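Local structure of SnoK (Streptomyces nogalater, 5EPA) at residues V39-V44 / V213-C218; R161-Y166 / R203-V208; S165-S170 / V221-A226. The protein acts as a non-heme iron, 2-oxoglutarate-dependent carbocyclase in the biosynthesis of nogalamycin. One frame throughout, in Å; residues are numbered along the deposited sequence.

Interaction 1: residues V39-V44 / V213-C218; sequences VHIPRV and VVFHHC. With AKG (2-oxoglutaric acid), chain H.
I41 and V213 hold each other by two backbone hydrogen bonds, I41 N to V213 O at 2.7 Å and V213 N to I41 O at 2.9 Å, and V39 with F215 repeats the pattern. Between them H40 and V214 form the non-hydrogen-bonded pair of this antiparallel ladder, where V214 CA makes a CA-H...O contact with V39 O at 3.3 Å. Apolar contacts gather on the face bearing V39, I41, V213 and F215. I41 CG1, set beside its own backbone N (chi1 -54°), reaches F215 CE1 at 3.9 Å, while V213 CG1 sits over one face of the same ring near its rim. Beyond the strand, V44 CG2 packs on V213 CG2 at 3.9 Å, and helix 98-108 covers this side through I103 and L107. On the other face H40 CD2 comes to 4.1 Å from V214 CG2, with V213 O at the imidazole edge; H40 NE2 bonds to D212. Polar contact with the cosubstrate falls to H216, whose NE2 makes a weak hydrogen bond to AKG O2 at 3.4 Å and is also hydrogen-bonded to D135. Strand 38-41 is outermost at this end of the larger antiparallel sheet in the double-stranded beta-helix of cupin-type 2-oxoglutarate oxygenases.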
loop_
_atom_site.group_PDB
_atom_site.type_symbol
_atom_site.label_atom_id
_atom_site.label_comp_id
_atom_site.label_asym_id
_atom_site.label_seq_id
_atom_site.Cartn_x
_atom_site.Cartn_y
_atom_site.Cartn_z
ATOM N N VAL A 39 -3.209 10.884 1.534
ATOM C CA VAL A 39 -2.510 12.004 2.148
ATOM C C VAL A 39 -1.038 11.714 2.327
ATOM O O VAL A 39 -0.635 10.625 2.738
ATOM C CB VAL A 39 -3.136 12.428 3.496
ATOM C CG1 VAL A 39 -2.925 11.385 4.597
ATOM C CG2 VAL A 39 -2.592 13.770 3.948
ATOM N N HIS A 40 -0.251 12.729 2.037
ATOM C CA HIS A 40 1.200 12.689 2.176
ATOM C C HIS A 40 1.593 13.200 3.551
ATOM O O HIS A 40 1.345 14.345 3.878
ATOM C CB HIS A 40 1.844 13.567 1.089
ATOM C CG HIS A 40 3.343 13.717 1.214
ATOM N ND1 HIS A 40 4.023 14.794 0.705
ATOM C CD2 HIS A 40 4.268 12.942 1.815
ATOM C CE1 HIS A 40 5.305 14.669 0.971
ATOM N NE2 HIS A 40 5.482 13.549 1.640
ATOM N N ILE A 41 2.188 12.334 4.362
ATOM C CA ILE A 41 2.674 12.732 5.678
ATOM C C ILE A 41 4.209 12.722 5.689
ATOM O O ILE A 41 4.827 11.683 5.586
ATOM C CB ILE A 41 2.167 11.795 6.758
ATOM C CG1 ILE A 41 0.643 11.682 6.688
ATOM C CG2 ILE A 41 2.609 12.290 8.123
ATOM C CD1 ILE A 41 -0.118 12.977 6.925
ATOM N N PRO A 42 4.825 13.891 5.806
ATOM C CA PRO A 42 6.279 13.856 5.772
ATOM C C PRO A 42 6.961 13.557 7.112
ATOM O O PRO A 42 6.410 13.831 8.191
ATOM C CB PRO A 42 6.655 15.261 5.298
ATOM C CG PRO A 42 5.465 16.116 5.596
ATOM C CD PRO A 42 4.297 15.259 5.958
ATOM N N ARG A 43 8.190 13.060 7.000
ATOM C CA ARG A 43 9.092 12.908 8.131
ATOM C C ARG A 43 8.499 12.062 9.288
ATOM O O ARG A 43 8.456 12.490 10.410
ATOM C CB ARG A 43 9.538 14.274 8.624
ATOM C CG ARG A 43 10.210 15.116 7.541
ATOM C CD ARG A 43 10.619 16.500 8.063
ATOM N NE ARG A 43 9.431 17.269 8.427
ATOM C CZ ARG A 43 8.694 17.976 7.593
ATOM N NH1 ARG A 43 9.004 18.034 6.298
ATOM N NH2 ARG A 43 7.626 18.612 8.053
ATOM N N VAL A 44 8.035 10.867 8.975
ATOM C CA VAL A 44 7.498 10.005 9.983
ATOM C C VAL A 44 8.642 9.180 10.589
ATOM O O VAL A 44 8.712 9.027 11.803
ATOM C CB VAL A 44 6.421 9.074 9.413
ATOM C CG1 VAL A 44 5.865 8.181 10.495
ATOM C CG2 VAL A 44 5.294 9.885 8.768
ATOM N N VAL A 213 5.654 9.140 4.411
ATOM C CA VAL A 213 4.644 8.116 4.163
ATOM C C VAL A 213 3.467 8.727 3.445
ATOM O O VAL A 213 2.988 9.787 3.840
ATOM C CB VAL A 213 4.131 7.486 5.469
ATOM C CG1 VAL A 213 3.166 6.372 5.159
ATOM C CG2 VAL A 213 5.280 6.922 6.278
ATOM N N VAL A 214 2.971 8.054 2.415
ATOM C CA VAL A 214 1.704 8.432 1.836
ATOM C C VAL A 214 0.695 7.340 2.136
ATOM O O VAL A 214 0.917 6.188 1.818
ATOM C CB VAL A 214 1.781 8.615 0.316
ATOM C CG1 VAL A 214 0.491 9.242 -0.210
ATOM C CG2 VAL A 214 2.963 9.479 -0.062
ATOM N N PHE A 215 -0.443 7.727 2.692
ATOM C CA PHE A 215 -1.530 6.805 3.034
ATOM C C PHE A 215 -2.614 6.914 1.999
ATOM O O PHE A 215 -2.956 8.010 1.559
ATOM C CB PHE A 215 -2.157 7.166 4.386
ATOM C CG PHE A 215 -1.244 7.011 5.544
ATOM C CD1 PHE A 215 -0.362 7.975 5.865
ATOM C CD2 PHE A 215 -1.289 5.849 6.324
ATOM C CE1 PHE A 215 0.523 7.798 6.930
ATOM C CE2 PHE A 215 -0.445 5.674 7.398
ATOM C CZ PHE A 215 0.474 6.659 7.704
ATOM N N HIS A 216 -3.160 5.786 1.587
ATOM C CA HIS A 216 -4.320 5.815 0.678
ATOM C C HIS A 216 -5.369 4.768 1.026
ATOM O O HIS A 216 -5.060 3.607 1.327
ATOM C CB HIS A 216 -3.884 5.730 -0.841
ATOM C CG HIS A 216 -3.298 4.418 -1.250
ATOM N ND1 HIS A 216 -1.959 4.154 -1.165
ATOM C CD2 HIS A 216 -3.873 3.279 -1.707
ATOM C CE1 HIS A 216 -1.724 2.911 -1.546
ATOM N NE2 HIS A 216 -2.862 2.375 -1.925
ATOM N N HIS A 217 -6.618 5.192 0.914
ATOM C CA HIS A 217 -7.766 4.315 1.142
ATOM C C HIS A 217 -7.848 3.158 0.146
ATOM O O HIS A 217 -7.333 3.236 -0.965
ATOM C CB HIS A 217 -9.031 5.133 1.105
ATOM C CG HIS A 217 -10.242 4.409 1.595
ATOM N ND1 HIS A 217 -11.042 3.659 0.767
ATOM C CD2 HIS A 217 -10.822 4.366 2.817
ATOM C CE1 HIS A 217 -12.053 3.163 1.457
ATOM N NE2 HIS A 217 -11.941 3.577 2.707
ATOM N N CYS A 218 -8.463 2.057 0.564
ATOM C CA CYS A 218 -8.524 0.821 -0.265
ATOM C C CYS A 218 -9.360 0.973 -1.545
ATOM O O CYS A 218 -9.307 0.127 -2.430
ATOM C CB CYS A 218 -9.034 -0.393 0.531
ATOM S SG CYS A 218 -10.748 -0.245 1.148
HETATM C C1 AKG H . 0.082 0.037 -3.237
HETATM O O1 AKG H . 0.820 0.333 -2.263
HETATM O O2 AKG H . -1.136 -0.280 -3.177
HETATM C C2 AKG H . 0.642 0.015 -4.586
HETATM O O5 AKG H . -0.165 -0.276 -5.455
HETATM C C3 AKG H . 2.094 0.332 -4.838
HETATM C C4 AKG H . 2.616 0.072 -6.254
HETATM C C5 AKG H . 4.088 0.508 -6.371
HETATM O O3 AKG H . 4.846 0.589 -5.350
HETATM O O4 AKG H . 4.559 0.786 -7.477
#

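Interaction 2: residues R161-Y166 / R203-V208; sequences RGCMSY and RVAVPV. With AKG (2-oxoglutaric acid), chain H.
Y166 meets V206 side-on, its ring edge turned to a valine methyl. Y166 CB leaves a backbone tied to V204 by two hydrogen bonds, V204 N to Y166 O at 2.8 Å and Y166 N to V204 O at 2.9 Å. With CG beside the backbone N (chi1 -53°), the ring runs back along its own strand, past V206: CD1 lies 3.7 Å from V206 CG2, close to the ring plane, and CE1 follows at nearly the same distance from that methyl. On the other flank CE2 meets H216 CB, which lies well off the ring plane, V214 CG1 of the larger sheet lies over OH, also off the plane, and Y38 stacks on the ring. The tyrosine thus lies between the two sheets of the double-stranded beta-helix, with 204-206 as an outer strand of the smaller one. Toward the start of strand 164-166, V206 N bonds to M164 O at 3.0 Å, and a water spans M164 N and V206 O. M164 itself folds away from V206, bent at chi2 and chi3, to lay SD 3.8 Å from AKG C3. On the reverse face S165 OG rests 3.4 Å from A205 CB, and C163 SG approaches the same methyl.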
loop_
_atom_site.group_PDB
_atom_site.type_symbol
_atom_site.label_atom_id
_atom_site.label_comp_id
_atom_site.label_asym_id
_atom_site.label_seq_id
_atom_site.Cartn_x
_atom_site.Cartn_y
_atom_site.Cartn_z
ATOM N N ARG A 161 11.624 8.539 -10.419
ATOM C CA ARG A 161 12.117 7.307 -9.755
ATOM C C ARG A 161 10.994 6.317 -9.458
ATOM O O ARG A 161 11.158 5.422 -8.658
ATOM C CB ARG A 161 12.905 7.627 -8.474
ATOM C CG ARG A 161 13.766 6.453 -8.036
ATOM C CD ARG A 161 14.710 6.675 -6.879
ATOM N NE ARG A 161 15.476 7.896 -6.970
ATOM C CZ ARG A 161 16.377 8.272 -6.065
ATOM N NH1 ARG A 161 16.647 7.501 -5.002
ATOM N NH2 ARG A 161 16.997 9.437 -6.234
ATOM N N GLY A 162 9.817 6.529 -10.038
ATOM C CA GLY A 162 8.691 5.621 -9.830
ATOM C C GLY A 162 7.717 6.039 -8.749
ATOM O O GLY A 162 7.269 5.220 -7.941
ATOM N N CYS A 163 7.387 7.307 -8.689
ATOM C CA CYS A 163 6.518 7.785 -7.627
ATOM C C CYS A 163 5.068 7.385 -7.873
ATOM O O CYS A 163 4.693 6.975 -8.980
ATOM C CB CYS A 163 6.613 9.283 -7.429
ATOM S SG CYS A 163 5.600 10.226 -8.570
ATOM N N MET A 164 4.277 7.496 -6.818
ATOM C CA MET A 164 2.854 7.149 -6.884
ATOM C C MET A 164 2.037 8.327 -7.434
ATOM O O MET A 164 2.427 9.464 -7.242
ATOM C CB MET A 164 2.341 6.821 -5.490
ATOM C CG MET A 164 3.051 5.645 -4.831
ATOM S SD MET A 164 2.441 4.097 -5.463
ATOM C CE MET A 164 0.940 3.985 -4.516
ATOM N N SER A 165 0.910 8.019 -8.073
ATOM C CA SER A 165 -0.104 9.003 -8.383
ATOM C C SER A 165 -1.463 8.514 -7.956
ATOM O O SER A 165 -1.707 7.313 -7.936
ATOM C CB SER A 165 -0.146 9.318 -9.887
ATOM O OG SER A 165 1.065 9.899 -10.315
ATOM N N TYR A 166 -2.351 9.453 -7.649
ATOM C CA TYR A 166 -3.678 9.159 -7.068
ATOM C C TYR A 166 -4.757 9.960 -7.779
ATOM O O TYR A 166 -4.494 11.035 -8.300
ATOM C CB TYR A 166 -3.710 9.547 -5.573
ATOM C CG TYR A 166 -2.582 8.940 -4.795
ATOM C CD1 TYR A 166 -1.377 9.599 -4.689
ATOM C CD2 TYR A 166 -2.719 7.690 -4.172
ATOM C CE1 TYR A 166 -0.319 9.044 -4.007
ATOM C CE2 TYR A 166 -1.663 7.139 -3.447
ATOM C CZ TYR A 166 -0.461 7.827 -3.369
ATOM O OH TYR A 166 0.627 7.287 -2.725
ATOM N N ARG A 203 -5.333 13.457 -12.012
ATOM C CA ARG A 203 -4.339 12.489 -11.557
ATOM C C ARG A 203 -3.193 13.251 -10.856
ATOM O O ARG A 203 -2.552 14.094 -11.474
ATOM C CB ARG A 203 -3.813 11.780 -12.801
ATOM C CG ARG A 203 -3.166 10.468 -12.607
ATOM C CD ARG A 203 -2.402 9.996 -13.869
ATOM N NE ARG A 203 -3.379 9.595 -14.883
ATOM C CZ ARG A 203 -3.074 8.984 -16.033
ATOM N NH1 ARG A 203 -1.801 8.700 -16.334
ATOM N NH2 ARG A 203 -4.065 8.659 -16.873
ATOM N N VAL A 204 -2.949 12.985 -9.577
ATOM C CA VAL A 204 -1.947 13.745 -8.813
ATOM C C VAL A 204 -0.723 12.918 -8.526
ATOM O O VAL A 204 -0.818 11.900 -7.834
ATOM C CB VAL A 204 -2.463 14.209 -7.439
ATOM C CG1 VAL A 204 -1.466 15.186 -6.820
ATOM C CG2 VAL A 204 -3.784 14.927 -7.598
ATOM N N ALA A 205 0.431 13.358 -9.008
ATOM C CA ALA A 205 1.682 12.686 -8.720
ATOM C C ALA A 205 2.261 13.256 -7.454
ATOM O O ALA A 205 2.330 14.476 -7.296
ATOM C CB ALA A 205 2.655 12.862 -9.866
ATOM N N VAL A 206 2.708 12.376 -6.561
ATOM C CA VAL A 206 3.154 12.767 -5.233
ATOM C C VAL A 206 4.580 12.269 -4.972
ATOM O O VAL A 206 4.797 11.216 -4.355
ATOM C CB VAL A 206 2.215 12.222 -4.146
ATOM C CG1 VAL A 206 2.624 12.730 -2.783
ATOM C CG2 VAL A 206 0.780 12.623 -4.403
ATOM N N PRO A 207 5.580 13.016 -5.418
ATOM C CA PRO A 207 6.934 12.639 -5.079
ATOM C C PRO A 207 7.190 12.847 -3.600
ATOM O O PRO A 207 6.573 13.716 -2.978
ATOM C CB PRO A 207 7.787 13.597 -5.909
ATOM C CG PRO A 207 6.905 14.782 -6.148
ATOM C CD PRO A 207 5.539 14.172 -6.328
ATOM N N VAL A 208 8.080 12.026 -3.039
ATOM C CA VAL A 208 8.359 12.068 -1.606
ATOM C C VAL A 208 9.821 11.831 -1.284
ATOM O O VAL A 208 10.567 11.302 -2.087
ATOM C CB VAL A 208 7.555 11.021 -0.842
ATOM C CG1 VAL A 208 6.063 11.316 -0.952
ATOM C CG2 VAL A 208 7.877 9.612 -1.317
HETATM C C1 AKG H . 0.082 0.037 -3.237
HETATM O O1 AKG H . 0.820 0.333 -2.263
HETATM O O2 AKG H . -1.136 -0.280 -3.177
HETATM C C2 AKG H . 0.642 0.015 -4.586
HETATM O O5 AKG H . -0.165 -0.276 -5.455
HETATM C C3 AKG H . 2.094 0.332 -4.838
HETATM C C4 AKG H . 2.616 0.072 -6.254
HETATM C C5 AKG H . 4.088 0.508 -6.371
HETATM O O3 AKG H . 4.846 0.589 -5.350
HETATM O O4 AKG H . 4.559 0.786 -7.477
HETATM O O HOH W 1 5.150 8.502 -4.272
#

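Interaction 3: residues S165-S170 / V221-A226; sequences SYVPGS and VHMAEA. With FE (Fe (III) ion), chain G; AKG (2-oxoglutaric acid), chain H.
Y166 and H222 stand on one face of the sheet at a slant to each other, Y166 CD2 resting 3.7 Å from H222 CB. From that CB the imidazole turns away from Y166: with CG placed between the backbone N and the carbonyl carbon (chi1 61°), its ring swings toward the metal and NE2 binds iron at 2.1 Å. The other ring nitrogen, ND1, bonds to the carbonyl of T220 and fixes the ring's rotation. AKG O5 lies in the ring plane at the metal-facing edge, and two residues on, A224 CB comes to 3.5 Å from AKG O4, at the far end of the cosubstrate. On the reverse face M223 CG lies against S165 CB at 4.0 Å, and the methionine methyl reaches V167 CG2. V167 and V221 lie side by side and point the same way, CG2 of the first touching CG1 of the second. Backbone bonds knit S165 to M223 in both directions, and V167 N continues the ladder to V221 O. Where the chain then reverses in a type II turn from V167 to S170, S170 OG receives V221 N at 2.8 Å and donates to V167 O within the turn, so one hydroxyl fastens the turn to the backbone just ahead of H222. H133 and D135 complete the facial triad of two histidines and one carboxylate, and AKG chelates the iron through O2 and O5. The sixth ligand, a water at 2.2 Å from the iron, lies almost directly across the metal from H222 NE2; its displacement probably provides the place for dioxygen, as in related 2-oxoglutarate oxygenases.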
loop_
_atom_site.group_PDB
_atom_site.type_symbol
_atom_site.label_atom_id
_atom_site.label_comp_id
_atom_site.label_asym_id
_atom_site.label_seq_id
_atom_site.Cartn_x
_atom_site.Cartn_y
_atom_site.Cartn_z
ATOM N N SER A 165 0.910 8.019 -8.073
ATOM C CA SER A 165 -0.104 9.003 -8.383
ATOM C C SER A 165 -1.463 8.514 -7.956
ATOM O O SER A 165 -1.707 7.313 -7.936
ATOM C CB SER A 165 -0.146 9.318 -9.887
ATOM O OG SER A 165 1.065 9.899 -10.315
ATOM N N TYR A 166 -2.351 9.453 -7.649
ATOM C CA TYR A 166 -3.678 9.159 -7.068
ATOM C C TYR A 166 -4.757 9.960 -7.779
ATOM O O TYR A 166 -4.494 11.035 -8.300
ATOM C CB TYR A 166 -3.710 9.547 -5.573
ATOM C CG TYR A 166 -2.582 8.940 -4.795
ATOM C CD1 TYR A 166 -1.377 9.599 -4.689
ATOM C CD2 TYR A 166 -2.719 7.690 -4.172
ATOM C CE1 TYR A 166 -0.319 9.044 -4.007
ATOM C CE2 TYR A 166 -1.663 7.139 -3.447
ATOM C CZ TYR A 166 -0.461 7.827 -3.369
ATOM O OH TYR A 166 0.627 7.287 -2.725
ATOM N N VAL A 167 -5.952 9.389 -7.854
ATOM C CA VAL A 167 -7.102 10.091 -8.348
ATOM C C VAL A 167 -7.898 10.616 -7.127
ATOM O O VAL A 167 -8.618 9.868 -6.475
ATOM C CB VAL A 167 -7.971 9.183 -9.223
ATOM C CG1 VAL A 167 -9.180 9.944 -9.763
ATOM C CG2 VAL A 167 -7.166 8.654 -10.387
ATOM N N PRO A 168 -7.799 11.938 -6.856
ATOM C CA PRO A 168 -8.515 12.540 -5.736
ATOM C C PRO A 168 -10.020 12.244 -5.708
ATOM O O PRO A 168 -10.706 12.390 -6.711
ATOM C CB PRO A 168 -8.303 14.043 -5.950
ATOM C CG PRO A 168 -7.065 14.126 -6.743
ATOM C CD PRO A 168 -7.125 12.965 -7.672
ATOM N N GLY A 169 -10.513 11.830 -4.550
ATOM C CA GLY A 169 -11.945 11.567 -4.347
ATOM C C GLY A 169 -12.426 10.239 -4.897
ATOM O O GLY A 169 -13.589 9.909 -4.762
ATOM N N SER A 170 -11.538 9.456 -5.495
ATOM C CA SER A 170 -11.960 8.229 -6.158
ATOM C C SER A 170 -12.405 7.119 -5.180
ATOM O O SER A 170 -13.084 6.170 -5.555
ATOM C CB SER A 170 -10.868 7.717 -7.083
ATOM O OG SER A 170 -9.648 7.547 -6.382
ATOM N N VAL A 221 -8.233 5.107 -6.270
ATOM C CA VAL A 221 -7.585 4.700 -7.491
ATOM C C VAL A 221 -6.167 5.278 -7.488
ATOM O O VAL A 221 -5.980 6.488 -7.293
ATOM C CB VAL A 221 -8.385 5.141 -8.725
ATOM C CG1 VAL A 221 -7.658 4.828 -10.011
ATOM C CG2 VAL A 221 -9.713 4.424 -8.743
ATOM N N HIS A 222 -5.194 4.428 -7.772
ATOM C CA HIS A 222 -3.829 4.862 -7.814
ATOM C C HIS A 222 -2.982 4.076 -8.805
ATOM O O HIS A 222 -3.383 3.052 -9.348
ATOM C CB HIS A 222 -3.229 4.765 -6.406
ATOM C CG HIS A 222 -3.211 3.374 -5.838
ATOM N ND1 HIS A 222 -4.337 2.783 -5.317
ATOM C CD2 HIS A 222 -2.210 2.464 -5.692
ATOM C CE1 HIS A 222 -4.034 1.562 -4.881
ATOM N NE2 HIS A 222 -2.746 1.319 -5.119
ATOM N N MET A 223 -1.766 4.548 -8.995
ATOM C CA MET A 223 -0.858 3.968 -9.962
ATOM C C MET A 223 0.573 4.399 -9.615
ATOM O O MET A 223 0.760 5.154 -8.679
ATOM C CB MET A 223 -1.288 4.418 -11.371
ATOM C CG MET A 223 -0.961 5.875 -11.678
ATOM S SD MET A 223 -2.123 6.603 -12.845
ATOM C CE MET A 223 -3.489 6.953 -11.724
ATOM N N ALA A 224 1.566 3.958 -10.381
ATOM C CA ALA A 224 2.927 4.486 -10.226
ATOM C C ALA A 224 3.682 4.600 -11.530
ATOM O O ALA A 224 3.462 3.840 -12.437
ATOM C CB ALA A 224 3.726 3.627 -9.258
ATOM N N GLU A 225 4.612 5.539 -11.575
ATOM C CA GLU A 225 5.499 5.739 -12.729
ATOM C C GLU A 225 6.464 4.611 -12.885
ATOM O O GLU A 225 6.795 3.934 -11.931
ATOM C CB GLU A 225 6.399 6.969 -12.532
ATOM C CG GLU A 225 5.687 8.274 -12.316
ATOM C CD GLU A 225 4.731 8.558 -13.449
ATOM O OE1 GLU A 225 5.222 8.754 -14.570
ATOM O OE2 GLU A 225 3.497 8.552 -13.202
ATOM N N ALA A 226 6.943 4.437 -14.097
ATOM C CA ALA A 226 8.173 3.679 -14.330
ATOM C C ALA A 226 9.336 4.369 -13.612
ATOM O O ALA A 226 9.325 5.588 -13.403
ATOM C CB ALA A 226 8.470 3.629 -15.820
HETATM FE FE FE G . -2.127 -0.701 -4.768
HETATM C C1 AKG H . 0.082 0.037 -3.237
HETATM O O1 AKG H . 0.820 0.333 -2.263
HETATM O O2 AKG H . -1.136 -0.280 -3.177
HETATM C C2 AKG H . 0.642 0.015 -4.586
HETATM O O5 AKG H . -0.165 -0.276 -5.455
HETATM C C3 AKG H . 2.094 0.332 -4.838
HETATM C C4 AKG H . 2.616 0.072 -6.254
HETATM C C5 AKG H . 4.088 0.508 -6.371
HETATM O O3 AKG H . 4.846 0.589 -5.350
HETATM O O4 AKG H . 4.559 0.786 -7.477
HETATM O O HOH W 2 2.347 7.945 -11.015
HETATM O O HOH W 3 -1.502 -2.752 -4.482
#

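From the N terminus, segment 39-44 meets 213-218 across 168 intervening residues: interaction 1 closes this long loop at the edge of the larger sheet. Interaction 2 is nested inside it, returning 203-208 to 161-166 after 36 residues. Interaction 3 starts from the same strand 164-166 but ends beyond 213-218, so its loop crosses that of interaction 1. S165 and Y166 belong to both interaction 2 and interaction 3, and strand 164-166 has 204-206 on one flank and 222-224 on the other in the smaller sheet. The larger and smaller sheets face each other across the cosubstrate site, and all three contacts converge on the cosubstrate.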